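Long-range contacts in heme peroxidase (Bacteroides thetaiotaomicron, PDB 2GVK), which probably uses a heme cofactor and hydrogen peroxide to oxidise dyes and other substrates, as in other dye-decolorizing peroxidases: residues I154-G159 and Q207-I212; V198-L203 and D290-F295. All coordinates share one frame; numbering follows the deposited sequence.

Overall arrangement
From the N terminus, the chain first forms the strands and helices up to strand 136-145. It then runs into the loop holding 154-159. Strand 186-195 and helix 197-201 follow, and then helix 205-212. That helix returns to the loop in interaction 1, closing a loop with 47 residues between the segments. Interaction 2 closes a longer one, from 198-203 to the turn 290-295 just before strand 296-306. The two closures cross, because 198-203 lies between the segments of interaction 1 and its partner 290-295 beyond them. They touch through Trp200, whose NE1 hydrogen-bonds Ile154 O and whose O accepts from Gln208 NE2. Together they tie two successive helices to two loops of the C-terminal half.

Interaction 1: I154-G159 and Q207-I212; sequences IGFVDG and QQEKVI
Ile154 and Ile212 meet tip to tip, their CD1 methyls 3.4 Å apart. This is tighter than usual van der Waals contact. Ile154 CG1 sits between the backbone N and the carbonyl carbon (chi1 52°), and this rotation, with an extended second torsion, carries CD1 out to Ile212 CD1.

Phe156 makes the largest single share of the contact. Its ring lies against one side of the helix. Ile212 CG1 sits over the centre of one face, 3.7 Å from the centroid of the Phe156 ring and 4° off the normal. This is a well-centred CH-pi contact. Ile212 CG2 adds a contact to Phe156 CD2 at 3.9 Å. The same isoleucine therefore serves Ile154 with one branch and the ring with both.

The far rim of the ring meets the preceding turn. Gln208 OE1 lies at the edge near the ring plane, 3.6 Å from Phe156 CE1, with the amide tilted 60° to the ring. OE1 accepts from Lys216 NZ and NE2 donates to Trp200 O, so both ends of the amide are held, while Gln208 CB packs on the rim at CE1 and CZ. Glu209 CG reaches the edge at Phe156 CZ, 4.0 Å away and in the ring plane. Its OE2 bonds the backbone N of Lys216, and Trp200 also packs on Phe156 and Ile212.

Next along the loop, Val157 packs on Asn58 of a second subunit.

No hydrogen bond joins the two segments. Residues 155-159 read Gly-Phe-Val-Asp-Gly, matching the GXXDG motif of dye-decolorizing peroxidases. In this family that motif belongs to the heme-binding region, and here its phenylalanine is seated on helix 205-212.

Interaction 2: V198-L203 and D290-F295; sequences VAWNAL and DRLLDF
Trp200 and Phe295 form an edge-to-face (T-shaped) aromatic pair. It joins helix 197-201 to the 3-10 turn that leads into strand 296-306 of the antiparallel sheet. The tryptophan gives the edge and the phenylalanine the face. Ring planes stand at 73°, with the six-membered ring of Trp200 and the Phe295 ring 5.3 Å apart between centroids. Trp200 CE3 lies over the Phe295 face but offset toward its rim, 3.8 Å from Phe295 CG. Trp200 CG is anti to the backbone N (chi1 177°), which swings the indole along the helix side to this meeting. Ala199 CB packs on Phe295 CE1 at 4.0 Å. Leu203 and Phe295 extend toward each other, and Leu203 CD1 reaches the CZ end of the ring obliquely, on the same side as Trp200 CE3. Leu203 has two conformers, so the closeness there is doubtful. An alanine in place of Phe295 would probably open a gap between helix and turn and leave the Trp200 edge without its aromatic face. Leu292 CD1 approaches the indole obliquely, 4.4 Å from Trp200 CZ3. The turn begins with an Asx turn: Leu292 N donates to Asp290 OD1 at 2.9 Å, from above the carboxylate plane.

Interaction 1: I154-G159 and Q207-I212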
loop_
_atom_site.group_PDB
_atom_site.type_symbol
_atom_site.label_atom_id
_atom_site.label_comp_id
_atom_site.label_asym_id
_atom_site.label_seq_id
_atom_site.Cartn_x
_atom_site.Cartn_y
_atom_site.Cartn_z
ATOM N N ILE A 154 -7.089 9.411 -25.249
ATOM C CA ILE A 154 -6.733 8.915 -26.603
ATOM C C ILE A 154 -5.666 7.780 -26.564
ATOM O O ILE A 154 -5.212 7.318 -27.603
ATOM C CB ILE A 154 -6.222 10.061 -27.500
ATOM C CG1 ILE A 154 -5.094 10.823 -26.771
ATOM C CG2 ILE A 154 -7.348 10.966 -27.848
ATOM C CD1 ILE A 154 -4.167 11.503 -27.656
ATOM N N GLY A 155 -5.247 7.385 -25.364
ATOM C CA GLY A 155 -4.429 6.179 -25.180
ATOM C C GLY A 155 -2.950 6.384 -25.250
ATOM O O GLY A 155 -2.200 5.429 -25.394
ATOM N N PHE A 156 -2.528 7.641 -25.198
ATOM C CA PHE A 156 -1.133 8.002 -25.180
ATOM C C PHE A 156 -0.828 8.635 -23.846
ATOM O O PHE A 156 -1.593 9.419 -23.347
ATOM C CB PHE A 156 -0.831 9.023 -26.285
ATOM C CG PHE A 156 -0.620 8.417 -27.624
ATOM C CD1 PHE A 156 -1.697 7.936 -28.370
ATOM C CD2 PHE A 156 0.645 8.344 -28.173
ATOM C CE1 PHE A 156 -1.501 7.399 -29.621
ATOM C CE2 PHE A 156 0.835 7.820 -29.431
ATOM C CZ PHE A 156 -0.234 7.314 -30.140
ATOM N N VAL A 157 0.319 8.312 -23.291
ATOM C CA VAL A 157 0.768 8.952 -22.070
ATOM C C VAL A 157 0.890 10.432 -22.296
ATOM O O VAL A 157 1.371 10.884 -23.352
ATOM C CB VAL A 157 2.132 8.381 -21.615
ATOM C CG1 VAL A 157 2.768 9.264 -20.514
ATOM C CG2 VAL A 157 1.965 6.923 -21.153
ATOM N N ASP A 158 0.419 11.211 -21.350
ATOM C CA ASP A 158 0.513 12.645 -21.426
ATOM C C ASP A 158 1.237 13.208 -20.196
ATOM O O ASP A 158 1.182 12.611 -19.104
ATOM C CB ASP A 158 -0.874 13.247 -21.510
ATOM C CG ASP A 158 -0.840 14.736 -21.725
ATOM O OD1 ASP A 158 -0.335 15.169 -22.783
ATOM O OD2 ASP A 158 -1.310 15.474 -20.842
ATOM N N GLY A 159 1.926 14.319 -20.379
ATOM C CA GLY A 159 2.563 15.016 -19.267
ATOM C C GLY A 159 4.072 14.830 -19.165
ATOM O O GLY A 159 4.696 15.451 -18.334
ATOM N N GLN A 207 -0.072 6.014 -37.527
ATOM C CA GLN A 207 -0.611 7.342 -37.863
ATOM C C GLN A 207 -0.950 8.126 -36.585
ATOM O O GLN A 207 -0.726 9.330 -36.512
ATOM C CB GLN A 207 -1.855 7.229 -38.764
ATOM C CG GLN A 207 -1.576 6.628 -40.160
ATOM C CD GLN A 207 -2.849 6.505 -41.020
ATOM O OE1 GLN A 207 -3.841 7.200 -40.788
ATOM N NE2 GLN A 207 -2.810 5.619 -42.017
ATOM N N GLN A 208 -1.456 7.423 -35.562
ATOM C CA GLN A 208 -1.739 8.068 -34.277
ATOM C C GLN A 208 -0.446 8.647 -33.699
ATOM O O GLN A 208 -0.443 9.733 -33.141
ATOM C CB GLN A 208 -2.346 7.088 -33.269
ATOM C CG GLN A 208 -3.780 6.687 -33.552
ATOM C CD GLN A 208 -4.336 5.770 -32.479
ATOM O OE1 GLN A 208 -3.600 5.290 -31.624
ATOM N NE2 GLN A 208 -5.646 5.505 -32.535
ATOM N N GLU A 209 0.651 7.902 -33.830
ATOM C CA GLU A 209 1.954 8.361 -33.332
ATOM C C GLU A 209 2.436 9.620 -34.055
ATOM O O GLU A 209 3.092 10.483 -33.453
ATOM C CB GLU A 209 2.986 7.242 -33.461
ATOM C CG GLU A 209 2.719 6.085 -32.497
ATOM C CD GLU A 209 3.684 4.937 -32.655
ATOM O OE1 GLU A 209 4.215 4.744 -33.775
ATOM O OE2 GLU A 209 3.859 4.175 -31.675
ATOM N N LYS A 210 2.081 9.739 -35.336
ATOM C CA LYS A 210 2.438 10.923 -36.132
ATOM C C LYS A 210 1.592 12.120 -35.745
ATOM O O LYS A 210 2.038 13.257 -35.849
ATOM C CB LYS A 210 2.294 10.634 -37.608
ATOM C CG LYS A 210 3.353 9.658 -38.102
ATOM C CD LYS A 210 3.398 9.531 -39.553
ATOM C CE LYS A 210 4.523 8.569 -39.957
ATOM N NZ LYS A 210 5.799 8.835 -39.147
ATOM N N VAL A 211 0.365 11.868 -35.305
ATOM C CA VAL A 211 -0.485 12.932 -34.786
ATOM C C VAL A 211 0.035 13.476 -33.419
ATOM O O VAL A 211 0.015 14.675 -33.165
ATOM C CB VAL A 211 -1.960 12.447 -34.616
ATOM C CG1 VAL A 211 -2.800 13.516 -33.925
ATOM C CG2 VAL A 211 -2.555 12.069 -35.960
ATOM N N ILE A 212 0.539 12.576 -32.575
ATOM C CA ILE A 212 0.949 12.933 -31.226
ATOM C C ILE A 212 2.420 13.371 -31.173
ATOM O O ILE A 212 2.747 14.382 -30.559
ATOM C CB ILE A 212 0.735 11.753 -30.256
ATOM C CG1 ILE A 212 -0.746 11.359 -30.213
ATOM C CG2 ILE A 212 1.261 12.091 -28.855
ATOM C CD1 ILE A 212 -1.685 12.464 -29.788
#

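Interaction 2: V198-L203 and D290-F295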
loop_
_atom_site.group_PDB
_atom_site.type_symbol
_atom_site.label_atom_id
_atom_site.label_comp_id
_atom_site.label_asym_id
_atom_site.label_seq_id
_atom_site.Cartn_x
_atom_site.Cartn_y
_atom_site.Cartn_z
ATOM N N VAL A 198 -14.386 7.690 -32.571
ATOM C CA VAL A 198 -14.582 6.750 -33.651
ATOM C C VAL A 198 -13.546 6.987 -34.757
ATOM O O VAL A 198 -12.859 6.063 -35.178
ATOM C CB VAL A 198 -16.022 6.830 -34.215
ATOM C CG1 VAL A 198 -16.140 6.021 -35.465
ATOM C CG2 VAL A 198 -17.013 6.348 -33.157
ATOM N N ALA A 199 -13.348 8.242 -35.129
ATOM C CA ALA A 199 -12.349 8.577 -36.136
ATOM C C ALA A 199 -10.929 8.268 -35.633
ATOM O O ALA A 199 -10.094 7.789 -36.389
ATOM C CB ALA A 199 -12.462 9.998 -36.507
ATOM N N TRP A 200 -10.660 8.584 -34.361
ATOM C CA TRP A 200 -9.343 8.344 -33.767
ATOM C C TRP A 200 -8.999 6.867 -33.758
ATOM O O TRP A 200 -7.898 6.475 -34.134
ATOM C CB TRP A 200 -9.308 8.890 -32.346
ATOM C CG TRP A 200 -8.036 8.641 -31.630
ATOM C CD1 TRP A 200 -7.846 7.811 -30.576
ATOM C CD2 TRP A 200 -6.752 9.241 -31.910
ATOM N NE1 TRP A 200 -6.537 7.826 -30.194
ATOM C CE2 TRP A 200 -5.846 8.721 -30.977
ATOM C CE3 TRP A 200 -6.289 10.160 -32.868
ATOM C CZ2 TRP A 200 -4.496 9.108 -30.945
ATOM C CZ3 TRP A 200 -4.946 10.540 -32.835
ATOM C CH2 TRP A 200 -4.067 9.998 -31.897
ATOM N N ASN A 201 -9.956 6.048 -33.341
ATOM C CA ASN A 201 -9.730 4.621 -33.208
ATOM C C ASN A 201 -9.595 3.937 -34.585
ATOM O O ASN A 201 -9.061 2.854 -34.688
ATOM C CB ASN A 201 -10.864 3.971 -32.390
ATOM C CG ASN A 201 -10.767 4.269 -30.880
ATOM O OD1 ASN A 201 -9.693 4.535 -30.352
ATOM N ND2 ASN A 201 -11.873 4.109 -30.187
ATOM N N ALA A 202 -10.053 4.604 -35.632
ATOM C CA ALA A 202 -9.934 4.077 -36.979
ATOM C C ALA A 202 -8.518 4.264 -37.547
ATOM O O ALA A 202 -8.171 3.668 -38.581
ATOM C CB ALA A 202 -10.971 4.736 -37.900
ATOM N N LEU A 203 -7.719 5.132 -36.910
ATOM C CA LEU A 203 -6.324 5.365 -37.326
ATOM C C LEU A 203 -5.425 4.243 -36.874
ATOM O O LEU A 203 -5.475 3.841 -35.714
ATOM C CB LEU A 203 -5.789 6.655 -36.709
ATOM C CG LEU A 203 -6.183 7.973 -37.307
ATOM C CD1 LEU A 203 -5.528 9.089 -36.495
ATOM C CD2 LEU A 203 -5.765 8.049 -38.790
ATOM N N ASP A 290 -2.225 22.049 -35.165
ATOM C CA ASP A 290 -2.133 20.802 -34.400
ATOM C C ASP A 290 -3.024 19.720 -35.030
ATOM O O ASP A 290 -4.257 19.871 -35.127
ATOM C CB ASP A 290 -2.577 21.067 -32.953
ATOM C CG ASP A 290 -2.269 19.921 -32.017
ATOM O OD1 ASP A 290 -2.014 18.795 -32.486
ATOM O OD2 ASP A 290 -2.314 20.151 -30.788
ATOM N N ARG A 291 -2.415 18.651 -35.484
ATOM C CA ARG A 291 -3.149 17.567 -36.112
ATOM C C ARG A 291 -4.162 16.928 -35.138
ATOM O O ARG A 291 -5.178 16.414 -35.551
ATOM C CB ARG A 291 -2.176 16.523 -36.623
ATOM C CG ARG A 291 -2.800 15.334 -37.182
ATOM C CD ARG A 291 -3.189 15.483 -38.646
ATOM N NE ARG A 291 -3.370 14.162 -39.206
ATOM C CZ ARG A 291 -4.537 13.585 -39.433
ATOM N NH1 ARG A 291 -5.657 14.273 -39.346
ATOM N NH2 ARG A 291 -4.570 12.316 -39.836
ATOM N N LEU A 292 -3.876 17.002 -33.852
ATOM C CA LEU A 292 -4.787 16.433 -32.846
ATOM C C LEU A 292 -6.117 17.167 -32.827
ATOM O O LEU A 292 -7.129 16.602 -32.429
ATOM C CB LEU A 292 -4.151 16.439 -31.465
ATOM C CG LEU A 292 -4.941 15.742 -30.340
ATOM C CD1 LEU A 292 -5.349 14.317 -30.708
ATOM C CD2 LEU A 292 -4.142 15.749 -29.079
ATOM N N LEU A 293 -6.136 18.405 -33.317
ATOM C CA LEU A 293 -7.399 19.147 -33.416
ATOM C C LEU A 293 -8.336 18.584 -34.506
ATOM O O LEU A 293 -9.519 18.876 -34.505
ATOM C CB LEU A 293 -7.154 20.628 -33.657
ATOM C CG LEU A 293 -6.502 21.395 -32.500
ATOM C CD1 LEU A 293 -6.234 22.846 -32.921
ATOM C CD2 LEU A 293 -7.346 21.362 -31.245
ATOM N N ASP A 294 -7.821 17.706 -35.361
ATOM C CA ASP A 294 -8.670 17.012 -36.316
ATOM C C ASP A 294 -9.536 15.954 -35.585
ATOM O O ASP A 294 -10.438 15.383 -36.169
ATOM C CB ASP A 294 -7.829 16.342 -37.408
ATOM C CG ASP A 294 -7.099 17.363 -38.320
ATOM O OD1 ASP A 294 -7.493 18.555 -38.358
ATOM O OD2 ASP A 294 -6.123 16.966 -38.987
ATOM N N PHE A 295 -9.236 15.704 -34.308
ATOM C CA PHE A 295 -9.942 14.690 -33.532
ATOM C C PHE A 295 -10.460 15.227 -32.222
ATOM O O PHE A 295 -11.005 14.469 -31.406
ATOM C CB PHE A 295 -9.015 13.498 -33.263
ATOM C CG PHE A 295 -8.472 12.889 -34.479
ATOM C CD1 PHE A 295 -9.175 11.900 -35.151
ATOM C CD2 PHE A 295 -7.258 13.322 -35.009
ATOM C CE1 PHE A 295 -8.673 11.352 -36.309
ATOM C CE2 PHE A 295 -6.766 12.783 -36.172
ATOM C CZ PHE A 295 -7.467 11.790 -36.816
#